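Putative Fe-S biosynthesis protein (Lactobacillus salivarius, PDB 2P2E) is of unknown function but is probably involved in the assembly of iron-sulphur clusters. Local coordinates at residues Lys90-Thr95 with Leu99-Gly104; Val25-Phe30 with Lys62-Val67. All blocks are in the same frame, centred on the assembly; numbering follows the deposited sequence.

Contact 1: Lys90-Thr95 with Leu99-Gly104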
loop_
_atom_site.group_PDB
_atom_site.type_symbol
_atom_site.label_atom_id
_atom_site.label_comp_id
_atom_site.label_asym_id
_atom_site.label_seq_id
_atom_site.Cartn_x
_atom_site.Cartn_y
_atom_site.Cartn_z
ATOM N N LYS A 90 -4.660 -1.990 9.773
ATOM C CA LYS A 90 -4.630 -3.409 9.514
ATOM C C LYS A 90 -5.003 -3.755 8.088
ATOM O O LYS A 90 -5.885 -3.143 7.493
ATOM C CB LYS A 90 -5.587 -4.103 10.475
ATOM C CG LYS A 90 -5.613 -5.615 10.417
ATOM C CD LYS A 90 -6.524 -6.131 11.525
ATOM C CE LYS A 90 -6.462 -7.636 11.680
ATOM N NZ LYS A 90 -7.300 -8.126 12.831
ATOM N N ILE A 91 -4.302 -4.741 7.550
ATOM C CA ILE A 91 -4.551 -5.241 6.214
ATOM C C ILE A 91 -4.965 -6.688 6.401
ATOM O O ILE A 91 -4.218 -7.488 6.951
ATOM C CB ILE A 91 -3.290 -5.174 5.354
ATOM C CG1 ILE A 91 -2.903 -3.707 5.153
ATOM C CG2 ILE A 91 -3.516 -5.894 4.025
ATOM C CD1 ILE A 91 -1.639 -3.506 4.363
ATOM N N SER A 92 -6.175 -7.013 5.977
ATOM C CA SER A 92 -6.665 -8.371 6.110
ATOM C C SER A 92 -7.175 -8.824 4.761
ATOM O O SER A 92 -7.119 -8.066 3.790
ATOM C CB SER A 92 -7.790 -8.439 7.139
ATOM O OG SER A 92 -8.938 -7.759 6.672
ATOM N N LEU A 93 -7.664 -10.060 4.701
ATOM C CA LEU A 93 -8.185 -10.610 3.455
ATOM C C LEU A 93 -9.700 -10.781 3.517
ATOM O O LEU A 93 -10.234 -11.389 4.447
ATOM C CB LEU A 93 -7.525 -11.951 3.150
ATOM C CG LEU A 93 -8.117 -12.678 1.946
ATOM C CD1 LEU A 93 -7.934 -11.848 0.663
ATOM C CD2 LEU A 93 -7.440 -14.024 1.817
ATOM N N ASN A 94 -10.388 -10.226 2.524
ATOM C CA ASN A 94 -11.836 -10.317 2.459
ATOM C C ASN A 94 -12.289 -11.759 2.345
ATOM O O ASN A 94 -11.687 -12.571 1.623
ATOM C CB ASN A 94 -12.375 -9.524 1.268
ATOM C CG ASN A 94 -12.093 -8.047 1.385
ATOM O OD1 ASN A 94 -12.419 -7.423 2.390
ATOM N ND2 ASN A 94 -11.485 -7.479 0.361
ATOM N N THR A 95 -13.359 -12.067 3.063
ATOM C CA THR A 95 -13.920 -13.410 3.055
ATOM C C THR A 95 -14.815 -13.610 1.841
ATOM O O THR A 95 -14.997 -14.741 1.383
ATOM C CB THR A 95 -14.742 -13.681 4.330
ATOM O OG1 THR A 95 -15.763 -12.683 4.469
ATOM C CG2 THR A 95 -13.833 -13.657 5.560
ATOM N N LEU A 99 -9.947 -9.846 -2.530
ATOM C CA LEU A 99 -9.262 -8.585 -2.291
ATOM C C LEU A 99 -8.858 -8.370 -0.841
ATOM O O LEU A 99 -9.352 -9.043 0.071
ATOM C CB LEU A 99 -10.140 -7.424 -2.739
ATOM C CG LEU A 99 -10.219 -7.188 -4.243
ATOM C CD1 LEU A 99 -11.318 -6.179 -4.535
ATOM C CD2 LEU A 99 -8.890 -6.675 -4.750
ATOM N N LEU A 100 -7.948 -7.426 -0.632
ATOM C CA LEU A 100 -7.503 -7.111 0.707
ATOM C C LEU A 100 -8.375 -6.013 1.282
ATOM O O LEU A 100 -9.133 -5.363 0.563
ATOM C CB LEU A 100 -6.051 -6.652 0.700
ATOM C CG LEU A 100 -5.012 -7.714 0.356
ATOM C CD1 LEU A 100 -3.634 -7.094 0.374
ATOM C CD2 LEU A 100 -5.083 -8.846 1.345
ATOM N N ARG A 101 -8.256 -5.809 2.586
ATOM C CA ARG A 101 -9.026 -4.791 3.273
ATOM C C ARG A 101 -8.084 -3.947 4.122
ATOM O O ARG A 101 -7.155 -4.466 4.721
ATOM C CB ARG A 101 -10.067 -5.458 4.166
ATOM C CG ARG A 101 -10.986 -4.487 4.847
ATOM C CD ARG A 101 -11.668 -5.143 6.032
ATOM N NE ARG A 101 -12.361 -6.364 5.646
ATOM C CZ ARG A 101 -13.406 -6.402 4.819
ATOM N NH1 ARG A 101 -13.885 -5.273 4.289
ATOM N NH2 ARG A 101 -13.966 -7.574 4.511
ATOM N N LEU A 102 -8.323 -2.646 4.165
ATOM C CA LEU A 102 -7.501 -1.757 4.960
ATOM C C LEU A 102 -8.358 -1.076 6.015
ATOM O O LEU A 102 -9.223 -0.267 5.686
ATOM C CB LEU A 102 -6.854 -0.690 4.080
ATOM C CG LEU A 102 -6.050 0.343 4.884
ATOM C CD1 LEU A 102 -4.802 -0.308 5.420
ATOM C CD2 LEU A 102 -5.694 1.548 4.028
ATOM N N THR A 103 -8.126 -1.402 7.282
ATOM C CA THR A 103 -8.892 -0.787 8.356
ATOM C C THR A 103 -7.986 -0.108 9.378
ATOM O O THR A 103 -6.817 -0.447 9.496
ATOM C CB THR A 103 -9.779 -1.823 9.093
ATOM O OG1 THR A 103 -8.959 -2.866 9.630
ATOM C CG2 THR A 103 -10.818 -2.415 8.139
ATOM N N GLY A 104 -8.535 0.863 10.105
ATOM C CA GLY A 104 -7.764 1.565 11.117
ATOM C C GLY A 104 -8.428 1.475 12.484
ATOM O O GLY A 104 -9.652 1.379 12.581
HETATM O O HOH W 1 -7.985 -5.084 7.630
HETATM O O HOH W 2 -14.087 -10.601 5.233
#
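The side-chain amide of Asn94 lies over one face of the Arg101 guanidinium, near its rim, with Asn94 CG 3.6 Å above the plane, at the turn end of the antiparallel beta hairpin of strands 88-93 and 100-104. The two planes stand 76° apart. Water 2 sits at the edge, in the guanidinium plane, accepts from Arg101 NH2 and also takes the N-H of Thr95. The main charge partner of Arg101 is Glu109, which forms a salt bridge to NH1. Lys90 pairs with Thr103 and Ser92 with Arg101, each through two backbone hydrogen bonds. Beyond the strand ends, Asn94 N donates to Leu99 O (2.9 Å), which carries the pairing into the connecting loop. On the face of Ile91, Leu93, Leu100 and Leu102 the contact is apolar. Ile91 CG2 meets Leu100 CD1 at 3.8 Å, and Ile91 CG1 meets Leu102 CD1 at 3.9 Å. Ala11 of helix 9-19 touches Ile91 and Leu100 here. The other face is polar. Ser92 OG sits between its backbone N and carbonyl carbon (chi1 68°), which turns it to water 1. That water also bonds Thr103 OG1, and it donates to Arg101 O at 3.1 Å.

Contact 2: Val25-Phe30 with Lys62-Val67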
loop_
_atom_site.group_PDB
_atom_site.type_symbol
_atom_site.label_atom_id
_atom_site.label_comp_id
_atom_site.label_asym_id
_atom_site.label_seq_id
_atom_site.Cartn_x
_atom_site.Cartn_y
_atom_site.Cartn_z
ATOM N N VAL A 25 9.759 -3.176 -3.503
ATOM C CA VAL A 25 9.372 -2.234 -2.463
ATOM C C VAL A 25 7.850 -2.051 -2.508
ATOM O O VAL A 25 7.251 -2.008 -3.575
ATOM C CB VAL A 25 10.057 -0.855 -2.681
ATOM C CG1 VAL A 25 9.519 0.175 -1.697
ATOM C CG2 VAL A 25 11.554 -0.995 -2.523
ATOM N N LEU A 26 7.227 -1.951 -1.340
ATOM C CA LEU A 26 5.784 -1.776 -1.254
ATOM C C LEU A 26 5.385 -0.346 -0.955
ATOM O O LEU A 26 6.010 0.332 -0.136
ATOM C CB LEU A 26 5.206 -2.683 -0.174
ATOM C CG LEU A 26 5.230 -4.171 -0.496
ATOM C CD1 LEU A 26 4.691 -4.955 0.661
ATOM C CD2 LEU A 26 4.398 -4.423 -1.726
ATOM N N LEU A 27 4.327 0.102 -1.617
ATOM C CA LEU A 27 3.839 1.443 -1.409
ATOM C C LEU A 27 2.354 1.462 -1.094
ATOM O O LEU A 27 1.562 0.760 -1.724
ATOM C CB LEU A 27 4.073 2.293 -2.650
ATOM C CG LEU A 27 5.461 2.311 -3.272
ATOM C CD1 LEU A 27 5.401 3.204 -4.499
ATOM C CD2 LEU A 27 6.498 2.817 -2.285
ATOM N N LEU A 28 1.984 2.255 -0.099
ATOM C CA LEU A 28 0.585 2.429 0.238
ATOM C C LEU A 28 0.318 3.761 -0.442
ATOM O O LEU A 28 0.591 4.825 0.107
ATOM C CB LEU A 28 0.394 2.549 1.740
ATOM C CG LEU A 28 -1.050 2.796 2.166
ATOM C CD1 LEU A 28 -1.991 1.751 1.569
ATOM C CD2 LEU A 28 -1.109 2.756 3.668
ATOM N N ASP A 29 -0.190 3.686 -1.661
ATOM C CA ASP A 29 -0.443 4.868 -2.454
ATOM C C ASP A 29 -1.810 5.500 -2.285
ATOM O O ASP A 29 -2.812 4.818 -2.104
ATOM C CB ASP A 29 -0.212 4.528 -3.934
ATOM C CG ASP A 29 -0.548 5.674 -4.865
ATOM O OD1 ASP A 29 -0.019 6.785 -4.651
ATOM O OD2 ASP A 29 -1.331 5.460 -5.818
ATOM N N PHE A 30 -1.828 6.826 -2.319
ATOM C CA PHE A 30 -3.071 7.570 -2.256
ATOM C C PHE A 30 -3.206 8.024 -3.708
ATOM O O PHE A 30 -2.478 8.896 -4.179
ATOM C CB PHE A 30 -2.963 8.768 -1.317
ATOM C CG PHE A 30 -4.285 9.369 -0.982
ATOM C CD1 PHE A 30 -5.266 8.598 -0.361
ATOM C CD2 PHE A 30 -4.579 10.680 -1.325
ATOM C CE1 PHE A 30 -6.527 9.119 -0.095
ATOM C CE2 PHE A 30 -5.836 11.214 -1.065
ATOM C CZ PHE A 30 -6.811 10.428 -0.447
ATOM N N LYS A 62 11.491 10.223 -3.605
ATOM C CA LYS A 62 11.117 11.622 -3.484
ATOM C C LYS A 62 9.671 11.825 -3.046
ATOM O O LYS A 62 9.393 12.652 -2.171
ATOM C CB LYS A 62 11.372 12.345 -4.802
ATOM C CG LYS A 62 11.036 13.834 -4.781
ATOM C CD LYS A 62 11.666 14.562 -5.980
ATOM C CE LYS A 62 11.137 15.990 -6.155
ATOM N NZ LYS A 62 9.710 16.010 -6.618
ATOM N N ASP A 63 8.760 11.054 -3.636
ATOM C CA ASP A 63 7.342 11.162 -3.316
ATOM C C ASP A 63 6.920 10.329 -2.105
ATOM O O ASP A 63 6.383 10.858 -1.143
ATOM C CB ASP A 63 6.514 10.773 -4.544
ATOM C CG ASP A 63 6.845 11.625 -5.759
ATOM O OD1 ASP A 63 6.784 12.865 -5.632
ATOM O OD2 ASP A 63 7.168 11.060 -6.834
ATOM N N TYR A 64 7.144 9.024 -2.161
ATOM C CA TYR A 64 6.798 8.141 -1.051
ATOM C C TYR A 64 7.933 8.297 -0.067
ATOM O O TYR A 64 8.773 7.421 0.086
ATOM C CB TYR A 64 6.700 6.722 -1.575
ATOM C CG TYR A 64 5.621 6.634 -2.602
ATOM C CD1 TYR A 64 4.309 6.413 -2.221
ATOM C CD2 TYR A 64 5.882 6.914 -3.943
ATOM C CE1 TYR A 64 3.272 6.474 -3.138
ATOM C CE2 TYR A 64 4.847 6.982 -4.874
ATOM C CZ TYR A 64 3.541 6.763 -4.455
ATOM O OH TYR A 64 2.492 6.845 -5.332
ATOM N N ASN A 65 7.922 9.446 0.595
ATOM C CA ASN A 65 8.953 9.866 1.522
ATOM C C ASN A 65 8.828 9.442 2.969
ATOM O O ASN A 65 9.671 9.798 3.782
ATOM C CB ASN A 65 9.040 11.381 1.473
ATOM C CG ASN A 65 7.724 12.035 1.836
ATOM O OD1 ASN A 65 6.655 11.506 1.537
ATOM N ND2 ASN A 65 7.793 13.189 2.480
ATOM N N GLU A 66 7.775 8.718 3.312
ATOM C CA GLU A 66 7.635 8.277 4.688
ATOM C C GLU A 66 7.424 6.776 4.774
ATOM O O GLU A 66 7.035 6.129 3.800
ATOM C CB GLU A 66 6.518 9.044 5.390
ATOM C CG GLU A 66 7.010 10.388 5.920
ATOM C CD GLU A 66 5.942 11.174 6.666
ATOM O OE1 GLU A 66 5.259 10.585 7.536
ATOM O OE2 GLU A 66 5.800 12.388 6.391
ATOM N N VAL A 67 7.700 6.217 5.943
ATOM C CA VAL A 67 7.582 4.787 6.111
ATOM C C VAL A 67 6.610 4.341 7.169
ATOM O O VAL A 67 6.382 5.026 8.163
ATOM C CB VAL A 67 8.931 4.158 6.473
ATOM C CG1 VAL A 67 8.817 2.638 6.412
ATOM C CG2 VAL A 67 10.020 4.664 5.539
#
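Tyr64 reaches from a loop to strand 24-30 and meets Leu27 and Asp29. The tight part is its ring. Leu27 CD1 sits over the centre of one face, 3.7 Å from the centroid of the Tyr64 ring and 8° off the ring normal, a CH-pi contact. Leu27 CD2 lies nearer the root of the side chain, 3.9 Å from Tyr64 CG. Leu52 of strand 49-55 also touches Tyr64. Asp29 OD1 lies at the ring edge, in plane, and accepts from Tyr64 OH at 2.6 Å. This oxygen is met from above its carboxylate plane, and the carboxylate and ring planes are 64° apart. Asp29 CG is anti to the backbone N (chi1 176°), which carries the carboxylate to the hydroxyl. Its other oxygen, OD2, forms a salt bridge with Arg50, so the buried charge is likely to be balanced. An alanine in place of Tyr64 would probably leave Asp29 OD1 without this donor and open a gap beside Leu27. On the solvent side Lys62 and Asn65 are exposed and add nothing to the contact. Tyr64 is the centre of an inverse gamma turn, and Asn65 and Glu66 follow as a classic beta bulge facing Tyr77.

Overall arrangement
From the N terminus, strand 4-7 and helix 9-19 come first, then strand 24-30, which holds the first half of contact 2. The chain runs through strand 49-55 before 62-67 returns to close this long loop. Strands 66-70 and 75-77 follow. Contact 1 then opens on strand 88-93 and closes across the short loop 94-99. The two contacts are in series, neither nested nor crossed. Their centres are about 19 Å apart, on opposite sides of the chain's centre. Both reach the same mixed sheet. Contact 1 joins two strands that are neighbours in it. Contact 2 ties strand 24-30 to the loop entering strand 66-70, with strand 75-77 between them in the sheet.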